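Local atomic coordinates of charybdin (Charybdis maritima, PDB entry 2B7U), a protein that belongs to the ribosome-inactivating proteins, whose fold sets a mixed beta sheet against a cluster of helices. Residues P115-L120 against V160-F165; D59-F64 against V68-I73; G82-M85 against K90-E93. All blocks are in the same frame, centred on the assembly; numbering follows the deposited sequence. Where two conformers were deposited one is given.

Interaction 1 of 3, residues P115-L120 against V160-F165; sequences PSYEEL and VVSQMF
The phenol ring of Tyr117 lies under the side-chain amide of Gln163, whose NE2 sits over one ring face at 3.1 Å from CZ. Ring and amide planes are 38° apart, so the amide is tilted over the ring, with its nitrogen end nearest, and although Gln163 NE2 is also close to Tyr117 OH the angle is too poor for a hydrogen bond. Instead NE2 is bonded to Glu199. The amide gets over the ring because the Gln163 chain folds at its second torsion (chi2 -73°). Ser162, the preceding residue, reaches the phenol oxygen from the other side of the ring plane: its OG, anti to the backbone N, lies 2.8 Å from Tyr117 OH, a probable hydrogen bond whose direction remains open. Here the first turn of helix 117-124 meets helix 151-170, a long helix of the ribosome-inactivating fold that is buried along 160-165. Glu167, one turn further along that helix, also hydrogen-bonds Tyr117 OH, so two residues of the same helix can fix the position of the phenol oxygen. At the start of the shorter helix Ser116 is the N-cap, with OG accepting from Glu119 N at 3.3 Å.

Interaction 2 of 3, residues D59-F64 against V68-I73; sequences DLKLTF and VTTVRI
A beta hairpin formed by strands 56-64 and 67-74, inside the mixed sheet of the ribosome-inactivating fold and next to its edge strand 7-15, brings these segments together in antiparallel register. Leu60 faces Val71 and Leu62 faces Thr69 as hydrogen-bonded pairs, each joined by two backbone bonds; the shortest runs from Leu60 N to Val71 O at 2.8 Å. Between and beyond them, Asp59 with Arg72, Lys61 with Thr70 and Thr63 with Val68 are non-hydrogen-bonded pairs, where CA-H groups approach carbonyl oxygens instead, as between Thr70 CA and Leu60 O at 3.4 Å.

The sheet face bearing Leu60, Leu62, Thr69 and Val71 is turned to helices 135-147 and 151-170. Leu60 CD2 meets Ile73 CD1 there at 4.3 Å, and the hydroxyl of Thr69 is bonded to the carbonyl of Gln84 on the next strand. The other face is more polar. Thr70 lays its methyl CG2 against the carboxylate of Asp59, 3.7 Å from OD2, while its OG1 lies beside the aliphatic stem of Lys61. Arg72 bends at chi3 (-67°) and grips Asp59 in a side-on, two-bond salt bridge. The carboxylate and guanidinium planes are nearly coplanar, 17° apart, and both carboxylate oxygens use their syn lone pairs: Arg72 NE holds Asp59 OD1 at 2.8 Å, and NH2 holds OD2 at 3.1 Å.

Interaction 3 of 3, residues G82-M85 against K90-E93; sequences GYQM and KWLE
Three backbone hydrogen bonds close this beta hairpin, in which strand 80-84 turns back into strand 91-93 within the mixed sheet of the ribosome-inactivating fold. Tyr83 and Leu92 form the hydrogen-bonded pair, exchanging two bonds; that from Leu92 N to Tyr83 O, 2.9 Å long, is almost straight. Past the end of the strand, Met85 N still reaches Lys90 O at 2.9 Å, carrying the ladder on toward the turn. Gly82 with Glu93 and Gln84 with Trp91 are the non-hydrogen-bonded pairs on either side of Tyr83 and Leu92.

Apolar packing occupies the face of Tyr83 and Leu92, against helix 151-170. With CG placed between the backbone N and the carbonyl carbon (chi1 76°), the Tyr83 ring runs alongside the leucine, both pointing the same way, and CE2 comes 3.6 Å from Leu92 CB. Met85 CG is 3.8 Å from Leu92 CD2, and its SD touches that methyl too. Leu92 thus meets two side chains of the partner segment, Tyr83 along its CB and CG and Met85 at CD2.

On the opposite face the aromatic contacts centre on Trp91. Its indole swings back across the neighbouring strand, bringing Trp91 CE3 to within 3.4 Å of Tyr83 C. Gly82 C lies near the ring plane at its edge. Gln84 covers one face with its extended chain, and its amide stacks over the indole with 24° between the planes. The base of that chain makes a CH-pi contact: Gln84 CB stands 3.7 Å from the centroid of the six-membered ring of Trp91, only 5° off the normal.

In the fold
Interactions 2 and 3 are successive hairpins of one sheet, their centres about 10 Å apart. Strands 67-74 and 80-84 join them side by side through probable hydrogen bonds, among them Arg72 N to Gly82 O at 2.8 Å. On the face away from the helices, the guanidinium of Arg72 makes a cation-pi contact with Trp91 of interaction 3. Interaction 1 lies on the helical side, its centre about 15 Å from each of the others. Helix 151-170 packs directly on interaction 2, Phe165 CG being 3.7 Å from Leu60 CD2, with Val161 against Leu62 and Val71. Interaction 3 stays apart from interaction 1, about 8 Å between nearest atoms.

Interaction 1 of 3, residues P115-L120 against V160-F165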
loop_
_atom_site.group_PDB
_atom_site.type_symbol
_atom_site.label_atom_id
_atom_site.label_comp_id
_atom_site.label_asym_id
_atom_site.label_seq_id
_atom_site.Cartn_x
_atom_site.Cartn_y
_atom_site.Cartn_z
ATOM N N PRO A 115 0.681 -11.453 1.014
ATOM C CA PRO A 115 0.340 -10.161 0.441
ATOM C C PRO A 115 0.941 -9.849 -0.933
ATOM O O PRO A 115 0.583 -8.830 -1.548
ATOM C CB PRO A 115 0.874 -9.184 1.499
ATOM C CG PRO A 115 2.046 -9.861 2.073
ATOM C CD PRO A 115 1.685 -11.318 2.091
ATOM N N SER A 116 1.817 -10.703 -1.450
ATOM C CA SER A 116 2.409 -10.380 -2.749
ATOM C C SER A 116 1.331 -10.526 -3.800
ATOM O O SER A 116 0.428 -11.357 -3.659
ATOM C CB SER A 116 3.591 -11.277 -3.065
ATOM O OG SER A 116 3.187 -12.569 -3.461
ATOM N N TYR A 117 1.412 -9.728 -4.861
ATOM C CA TYR A 117 0.410 -9.814 -5.929
ATOM C C TYR A 117 0.451 -11.130 -6.707
ATOM O O TYR A 117 -0.582 -11.564 -7.191
ATOM C CB TYR A 117 0.492 -8.616 -6.888
ATOM C CG TYR A 117 0.123 -7.324 -6.236
ATOM C CD1 TYR A 117 1.023 -6.276 -6.184
ATOM C CD2 TYR A 117 -1.136 -7.159 -5.638
ATOM C CE1 TYR A 117 0.692 -5.090 -5.566
ATOM C CE2 TYR A 117 -1.492 -5.966 -5.008
ATOM C CZ TYR A 117 -0.563 -4.936 -4.975
ATOM O OH TYR A 117 -0.886 -3.758 -4.343
ATOM N N GLU A 118 1.610 -11.776 -6.790
ATOM C CA GLU A 118 1.691 -13.108 -7.378
ATOM C C GLU A 118 0.786 -14.074 -6.610
ATOM O O GLU A 118 0.024 -14.840 -7.220
ATOM C CB GLU A 118 3.145 -13.610 -7.352
ATOM C CG GLU A 118 3.372 -15.012 -7.863
ATOM C CD GLU A 118 4.862 -15.351 -7.989
ATOM O OE1 GLU A 118 5.713 -14.575 -7.489
ATOM O OE2 GLU A 118 5.189 -16.397 -8.594
ATOM N N GLU A 119 0.882 -14.031 -5.280
ATOM C CA GLU A 119 0.095 -14.927 -4.424
ATOM C C GLU A 119 -1.363 -14.524 -4.379
ATOM O O GLU A 119 -2.240 -15.385 -4.434
ATOM C CB GLU A 119 0.667 -14.958 -3.009
ATOM C CG GLU A 119 2.067 -15.601 -2.968
ATOM C CD GLU A 119 2.418 -16.263 -1.632
ATOM O OE1 GLU A 119 1.562 -16.309 -0.727
ATOM O OE2 GLU A 119 3.569 -16.761 -1.503
ATOM N N LEU A 120 -1.630 -13.224 -4.314
ATOM C CA LEU A 120 -3.024 -12.757 -4.301
ATOM C C LEU A 120 -3.720 -13.046 -5.607
ATOM O O LEU A 120 -4.866 -13.465 -5.601
ATOM C CB LEU A 120 -3.104 -11.255 -4.020
ATOM C CG LEU A 120 -2.922 -10.802 -2.571
ATOM C CD1 LEU A 120 -2.668 -9.290 -2.586
ATOM C CD2 LEU A 120 -4.086 -11.157 -1.659
ATOM N N VAL A 160 -8.046 -5.120 -4.451
ATOM C CA VAL A 160 -8.638 -3.810 -4.647
ATOM C C VAL A 160 -8.232 -2.852 -3.514
ATOM O O VAL A 160 -7.821 -1.708 -3.756
ATOM C CB VAL A 160 -10.190 -3.918 -4.768
ATOM C CG1 VAL A 160 -10.817 -2.560 -4.734
ATOM C CG2 VAL A 160 -10.545 -4.646 -6.050
ATOM N N VAL A 161 -8.322 -3.306 -2.265
ATOM C CA VAL A 161 -7.920 -2.459 -1.158
ATOM C C VAL A 161 -6.419 -2.113 -1.217
ATOM O O VAL A 161 -6.013 -0.949 -1.057
ATOM C CB VAL A 161 -8.268 -3.115 0.178
ATOM C CG1 VAL A 161 -7.613 -2.360 1.326
ATOM C CG2 VAL A 161 -9.786 -3.224 0.339
ATOM N N SER A 162 -5.582 -3.099 -1.478
ATOM C CA SER A 162 -4.139 -2.856 -1.584
ATOM C C SER A 162 -3.831 -1.838 -2.676
ATOM O O SER A 162 -2.999 -0.943 -2.466
ATOM C CB SER A 162 -3.397 -4.156 -1.843
ATOM O OG SER A 162 -1.991 -3.942 -1.777
ATOM N N GLN A 163 -4.452 -1.968 -3.848
ATOM C CA GLN A 163 -4.185 -1.055 -4.944
ATOM C C GLN A 163 -4.678 0.341 -4.613
ATOM O O GLN A 163 -3.949 1.332 -4.736
ATOM C CB GLN A 163 -4.804 -1.550 -6.235
ATOM C CG GLN A 163 -4.151 -2.781 -6.811
ATOM C CD GLN A 163 -2.805 -2.475 -7.401
ATOM O OE1 GLN A 163 -2.555 -1.357 -7.854
ATOM N NE2 GLN A 163 -1.896 -3.461 -7.372
ATOM N N MET A 164 -5.916 0.443 -4.163
ATOM C CA MET A 164 -6.501 1.762 -3.994
ATOM C C MET A 164 -6.081 2.517 -2.756
ATOM O O MET A 164 -6.279 3.739 -2.688
ATOM C CB MET A 164 -8.035 1.668 -4.077
ATOM C CG MET A 164 -8.481 1.121 -5.389
ATOM S SD MET A 164 -10.288 1.087 -5.634
ATOM C CE MET A 164 -10.620 2.822 -5.934
ATOM N N PHE A 165 -5.494 1.828 -1.779
ATOM C CA PHE A 165 -4.987 2.515 -0.585
ATOM C C PHE A 165 -3.479 2.415 -0.483
ATOM O O PHE A 165 -2.813 3.445 -0.413
ATOM C CB PHE A 165 -5.757 2.063 0.644
ATOM C CG PHE A 165 -7.187 2.484 0.573
ATOM C CD1 PHE A 165 -7.534 3.781 0.893
ATOM C CD2 PHE A 165 -8.147 1.648 0.065
ATOM C CE1 PHE A 165 -8.829 4.235 0.770
ATOM C CE2 PHE A 165 -9.466 2.092 -0.076
ATOM C CZ PHE A 165 -9.810 3.390 0.285
#

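Interaction 2 of 3, residues D59-F64 against V68-I73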
loop_
_atom_site.group_PDB
_atom_site.type_symbol
_atom_site.label_atom_id
_atom_site.label_comp_id
_atom_site.label_asym_id
_atom_site.label_seq_id
_atom_site.Cartn_x
_atom_site.Cartn_y
_atom_site.Cartn_z
ATOM N N ASP A 59 -4.579 0.729 11.341
ATOM C CA ASP A 59 -5.827 0.155 10.854
ATOM C C ASP A 59 -6.568 1.093 9.908
ATOM O O ASP A 59 -6.596 2.315 10.113
ATOM C CB ASP A 59 -6.725 -0.158 12.034
ATOM C CG ASP A 59 -6.450 -1.500 12.660
ATOM O OD1 ASP A 59 -5.577 -2.265 12.177
ATOM O OD2 ASP A 59 -7.161 -1.816 13.650
ATOM N N LEU A 60 -7.131 0.504 8.854
ATOM C CA LEU A 60 -7.901 1.215 7.839
ATOM C C LEU A 60 -9.317 0.653 7.891
ATOM O O LEU A 60 -9.539 -0.484 7.523
ATOM C CB LEU A 60 -7.288 0.987 6.456
ATOM C CG LEU A 60 -8.096 1.444 5.245
ATOM C CD1 LEU A 60 -8.342 2.944 5.273
ATOM C CD2 LEU A 60 -7.411 0.992 3.937
ATOM N N LYS A 61 -10.255 1.460 8.366
ATOM C CA LYS A 61 -11.646 1.027 8.503
ATOM C C LYS A 61 -12.441 1.566 7.322
ATOM O O LYS A 61 -12.447 2.778 7.057
ATOM C CB LYS A 61 -12.228 1.534 9.827
ATOM C CG LYS A 61 -13.598 0.970 10.182
ATOM C CD LYS A 61 -13.792 1.123 11.702
ATOM C CE LYS A 61 -15.184 0.882 12.178
ATOM N NZ LYS A 61 -15.304 1.299 13.619
ATOM N N LEU A 62 -13.086 0.667 6.588
ATOM C CA LEU A 62 -13.833 1.029 5.390
ATOM C C LEU A 62 -15.278 0.632 5.591
ATOM O O LEU A 62 -15.549 -0.491 5.962
ATOM C CB LEU A 62 -13.282 0.300 4.174
ATOM C CG LEU A 62 -11.815 0.550 3.834
ATOM C CD1 LEU A 62 -11.400 -0.324 2.647
ATOM C CD2 LEU A 62 -11.545 1.991 3.562
ATOM N N THR A 63 -16.182 1.561 5.313
ATOM C CA THR A 63 -17.596 1.327 5.564
ATOM C C THR A 63 -18.396 1.659 4.316
ATOM O O THR A 63 -18.098 2.618 3.595
ATOM C CB THR A 63 -18.069 2.182 6.731
ATOM O OG1 THR A 63 -17.435 1.748 7.948
ATOM C CG2 THR A 63 -19.529 2.070 6.886
ATOM N N PHE A 64 -19.436 0.863 4.061
ATOM C CA PHE A 64 -20.356 1.132 2.976
ATOM C C PHE A 64 -21.747 0.643 3.344
ATOM O O PHE A 64 -21.958 -0.562 3.456
ATOM C CB PHE A 64 -19.922 0.417 1.702
ATOM C CG PHE A 64 -20.866 0.626 0.553
ATOM C CD1 PHE A 64 -21.139 1.900 0.105
ATOM C CD2 PHE A 64 -21.477 -0.439 -0.064
ATOM C CE1 PHE A 64 -22.019 2.102 -0.942
ATOM C CE2 PHE A 64 -22.368 -0.235 -1.120
ATOM C CZ PHE A 64 -22.625 1.020 -1.554
ATOM N N VAL A 68 -18.926 -3.211 6.983
ATOM C CA VAL A 68 -17.638 -2.682 7.441
ATOM C C VAL A 68 -16.574 -3.761 7.434
ATOM O O VAL A 68 -16.822 -4.936 7.710
ATOM C CB VAL A 68 -17.722 -2.110 8.900
ATOM C CG1 VAL A 68 -18.892 -1.198 9.050
ATOM C CG2 VAL A 68 -17.804 -3.201 9.928
ATOM N N THR A 69 -15.371 -3.342 7.097
ATOM C CA THR A 69 -14.219 -4.156 7.347
ATOM C C THR A 69 -13.106 -3.244 7.842
ATOM O O THR A 69 -13.121 -2.053 7.605
ATOM C CB THR A 69 -13.806 -4.951 6.104
ATOM O OG1 THR A 69 -12.771 -5.883 6.455
ATOM C CG2 THR A 69 -13.354 -4.047 4.988
ATOM N N THR A 70 -12.198 -3.831 8.594
ATOM C CA THR A 70 -11.007 -3.147 9.045
ATOM C C THR A 70 -9.816 -3.940 8.549
ATOM O O THR A 70 -9.752 -5.143 8.775
ATOM C CB THR A 70 -10.945 -3.035 10.569
ATOM O OG1 THR A 70 -12.123 -2.356 11.040
ATOM C CG2 THR A 70 -9.706 -2.257 10.985
ATOM N N VAL A 71 -8.881 -3.240 7.907
ATOM C CA VAL A 71 -7.666 -3.863 7.393
ATOM C C VAL A 71 -6.484 -3.390 8.226
ATOM O O VAL A 71 -6.365 -2.207 8.518
ATOM C CB VAL A 71 -7.451 -3.527 5.894
ATOM C CG1 VAL A 71 -6.266 -4.258 5.365
ATOM C CG2 VAL A 71 -8.724 -3.921 5.090
ATOM N N ARG A 72 -5.605 -4.308 8.592
ATOM C CA ARG A 72 -4.412 -3.963 9.389
ATOM C C ARG A 72 -3.211 -4.017 8.455
ATOM O O ARG A 72 -3.020 -4.982 7.740
ATOM C CB ARG A 72 -4.224 -4.938 10.515
ATOM C CG ARG A 72 -3.193 -4.511 11.504
ATOM C CD ARG A 72 -3.473 -5.075 12.889
ATOM N NE ARG A 72 -4.688 -4.519 13.502
ATOM C CZ ARG A 72 -5.193 -4.949 14.655
ATOM N NH1 ARG A 72 -4.612 -5.946 15.318
ATOM N NH2 ARG A 72 -6.289 -4.385 15.141
ATOM N N ILE A 73 -2.456 -2.924 8.442
ATOM C CA ILE A 73 -1.371 -2.721 7.477
ATOM C C ILE A 73 -0.083 -2.358 8.214
ATOM O O ILE A 73 -0.111 -1.578 9.155
ATOM C CB ILE A 73 -1.778 -1.581 6.517
ATOM C CG1 ILE A 73 -3.074 -1.962 5.783
ATOM C CG2 ILE A 73 -0.679 -1.289 5.507
ATOM C CD1 ILE A 73 -3.711 -0.866 4.958
#

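Interaction 3 of 3, residues G82-M85 against K90-E93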
loop_
_atom_site.group_PDB
_atom_site.type_symbol
_atom_site.label_atom_id
_atom_site.label_comp_id
_atom_site.label_asym_id
_atom_site.label_seq_id
_atom_site.Cartn_x
_atom_site.Cartn_y
_atom_site.Cartn_z
ATOM N N GLY A 82 -3.687 -8.186 7.436
ATOM C CA GLY A 82 -4.897 -8.905 7.819
ATOM C C GLY A 82 -6.121 -8.033 7.757
ATOM O O GLY A 82 -6.028 -6.859 7.472
ATOM N N TYR A 83 -7.270 -8.642 7.994
ATOM C CA TYR A 83 -8.523 -7.894 8.009
ATOM C C TYR A 83 -9.527 -8.581 8.928
ATOM O O TYR A 83 -9.399 -9.770 9.259
ATOM C CB TYR A 83 -9.078 -7.710 6.602
ATOM C CG TYR A 83 -9.719 -8.957 6.069
ATOM C CD1 TYR A 83 -11.086 -9.181 6.192
ATOM C CD2 TYR A 83 -8.950 -9.938 5.440
ATOM C CE1 TYR A 83 -11.662 -10.365 5.729
ATOM C CE2 TYR A 83 -9.525 -11.122 4.967
ATOM C CZ TYR A 83 -10.881 -11.310 5.099
ATOM O OH TYR A 83 -11.457 -12.477 4.641
ATOM N N GLN A 84 -10.519 -7.802 9.337
ATOM C CA GLN A 84 -11.531 -8.278 10.269
ATOM C C GLN A 84 -12.894 -8.437 9.605
ATOM O O GLN A 84 -13.383 -7.510 8.965
ATOM C CB GLN A 84 -11.681 -7.291 11.412
ATOM C CG GLN A 84 -12.505 -7.851 12.554
ATOM C CD GLN A 84 -12.586 -6.952 13.755
ATOM O OE1 GLN A 84 -12.568 -7.436 14.901
ATOM N NE2 GLN A 84 -12.715 -5.665 13.523
ATOM N N MET A 85 -13.520 -9.592 9.827
ATOM C CA MET A 85 -14.909 -9.819 9.399
ATOM C C MET A 85 -15.879 -9.143 10.361
ATOM O O MET A 85 -15.559 -8.952 11.534
ATOM C CB MET A 85 -15.200 -11.305 9.323
ATOM C CG MET A 85 -14.441 -11.993 8.200
ATOM S SD MET A 85 -14.731 -13.751 8.057
ATOM C CE MET A 85 -16.367 -13.830 7.322
ATOM N N LYS A 90 -13.890 -11.752 13.612
ATOM C CA LYS A 90 -12.815 -12.707 13.370
ATOM C C LYS A 90 -11.751 -12.037 12.512
ATOM O O LYS A 90 -12.084 -11.422 11.511
ATOM C CB LYS A 90 -13.350 -13.930 12.642
ATOM C CG LYS A 90 -12.311 -14.904 12.141
ATOM C CD LYS A 90 -12.969 -16.012 11.354
ATOM C CE LYS A 90 -12.036 -17.157 11.084
ATOM N NZ LYS A 90 -11.358 -16.997 9.788
ATOM N N TRP A 91 -10.490 -12.158 12.931
ATOM C CA TRP A 91 -9.338 -11.668 12.171
ATOM C C TRP A 91 -8.755 -12.753 11.288
ATOM O O TRP A 91 -8.563 -13.890 11.737
ATOM C CB TRP A 91 -8.251 -11.165 13.117
ATOM C CG TRP A 91 -8.555 -9.824 13.646
ATOM C CD1 TRP A 91 -9.124 -9.524 14.842
ATOM C CD2 TRP A 91 -8.306 -8.569 12.995
ATOM N NE1 TRP A 91 -9.243 -8.166 14.981
ATOM C CE2 TRP A 91 -8.757 -7.551 13.862
ATOM C CE3 TRP A 91 -7.750 -8.202 11.767
ATOM C CZ2 TRP A 91 -8.651 -6.182 13.535
ATOM C CZ3 TRP A 91 -7.667 -6.853 11.442
ATOM C CH2 TRP A 91 -8.123 -5.859 12.322
ATOM N N LEU A 92 -8.516 -12.393 10.031
ATOM C CA LEU A 92 -7.813 -13.223 9.067
ATOM C C LEU A 92 -6.480 -12.565 8.811
ATOM O O LEU A 92 -6.420 -11.350 8.681
ATOM C CB LEU A 92 -8.566 -13.281 7.745
ATOM C CG LEU A 92 -9.861 -14.082 7.640
ATOM C CD1 LEU A 92 -9.598 -15.517 8.038
ATOM C CD2 LEU A 92 -10.966 -13.454 8.447
ATOM N N GLU A 93 -5.425 -13.366 8.704
ATOM C CA GLU A 93 -4.083 -12.854 8.539
ATOM C C GLU A 93 -3.380 -13.491 7.343
ATOM O O GLU A 93 -3.428 -14.711 7.169
ATOM C CB GLU A 93 -3.294 -13.114 9.843
ATOM C CG GLU A 93 -1.852 -12.724 9.787
ATOM C CD GLU A 93 -1.139 -12.793 11.121
ATOM O OE1 GLU A 93 0.119 -12.750 11.086
ATOM O OE2 GLU A 93 -1.804 -12.881 12.177
#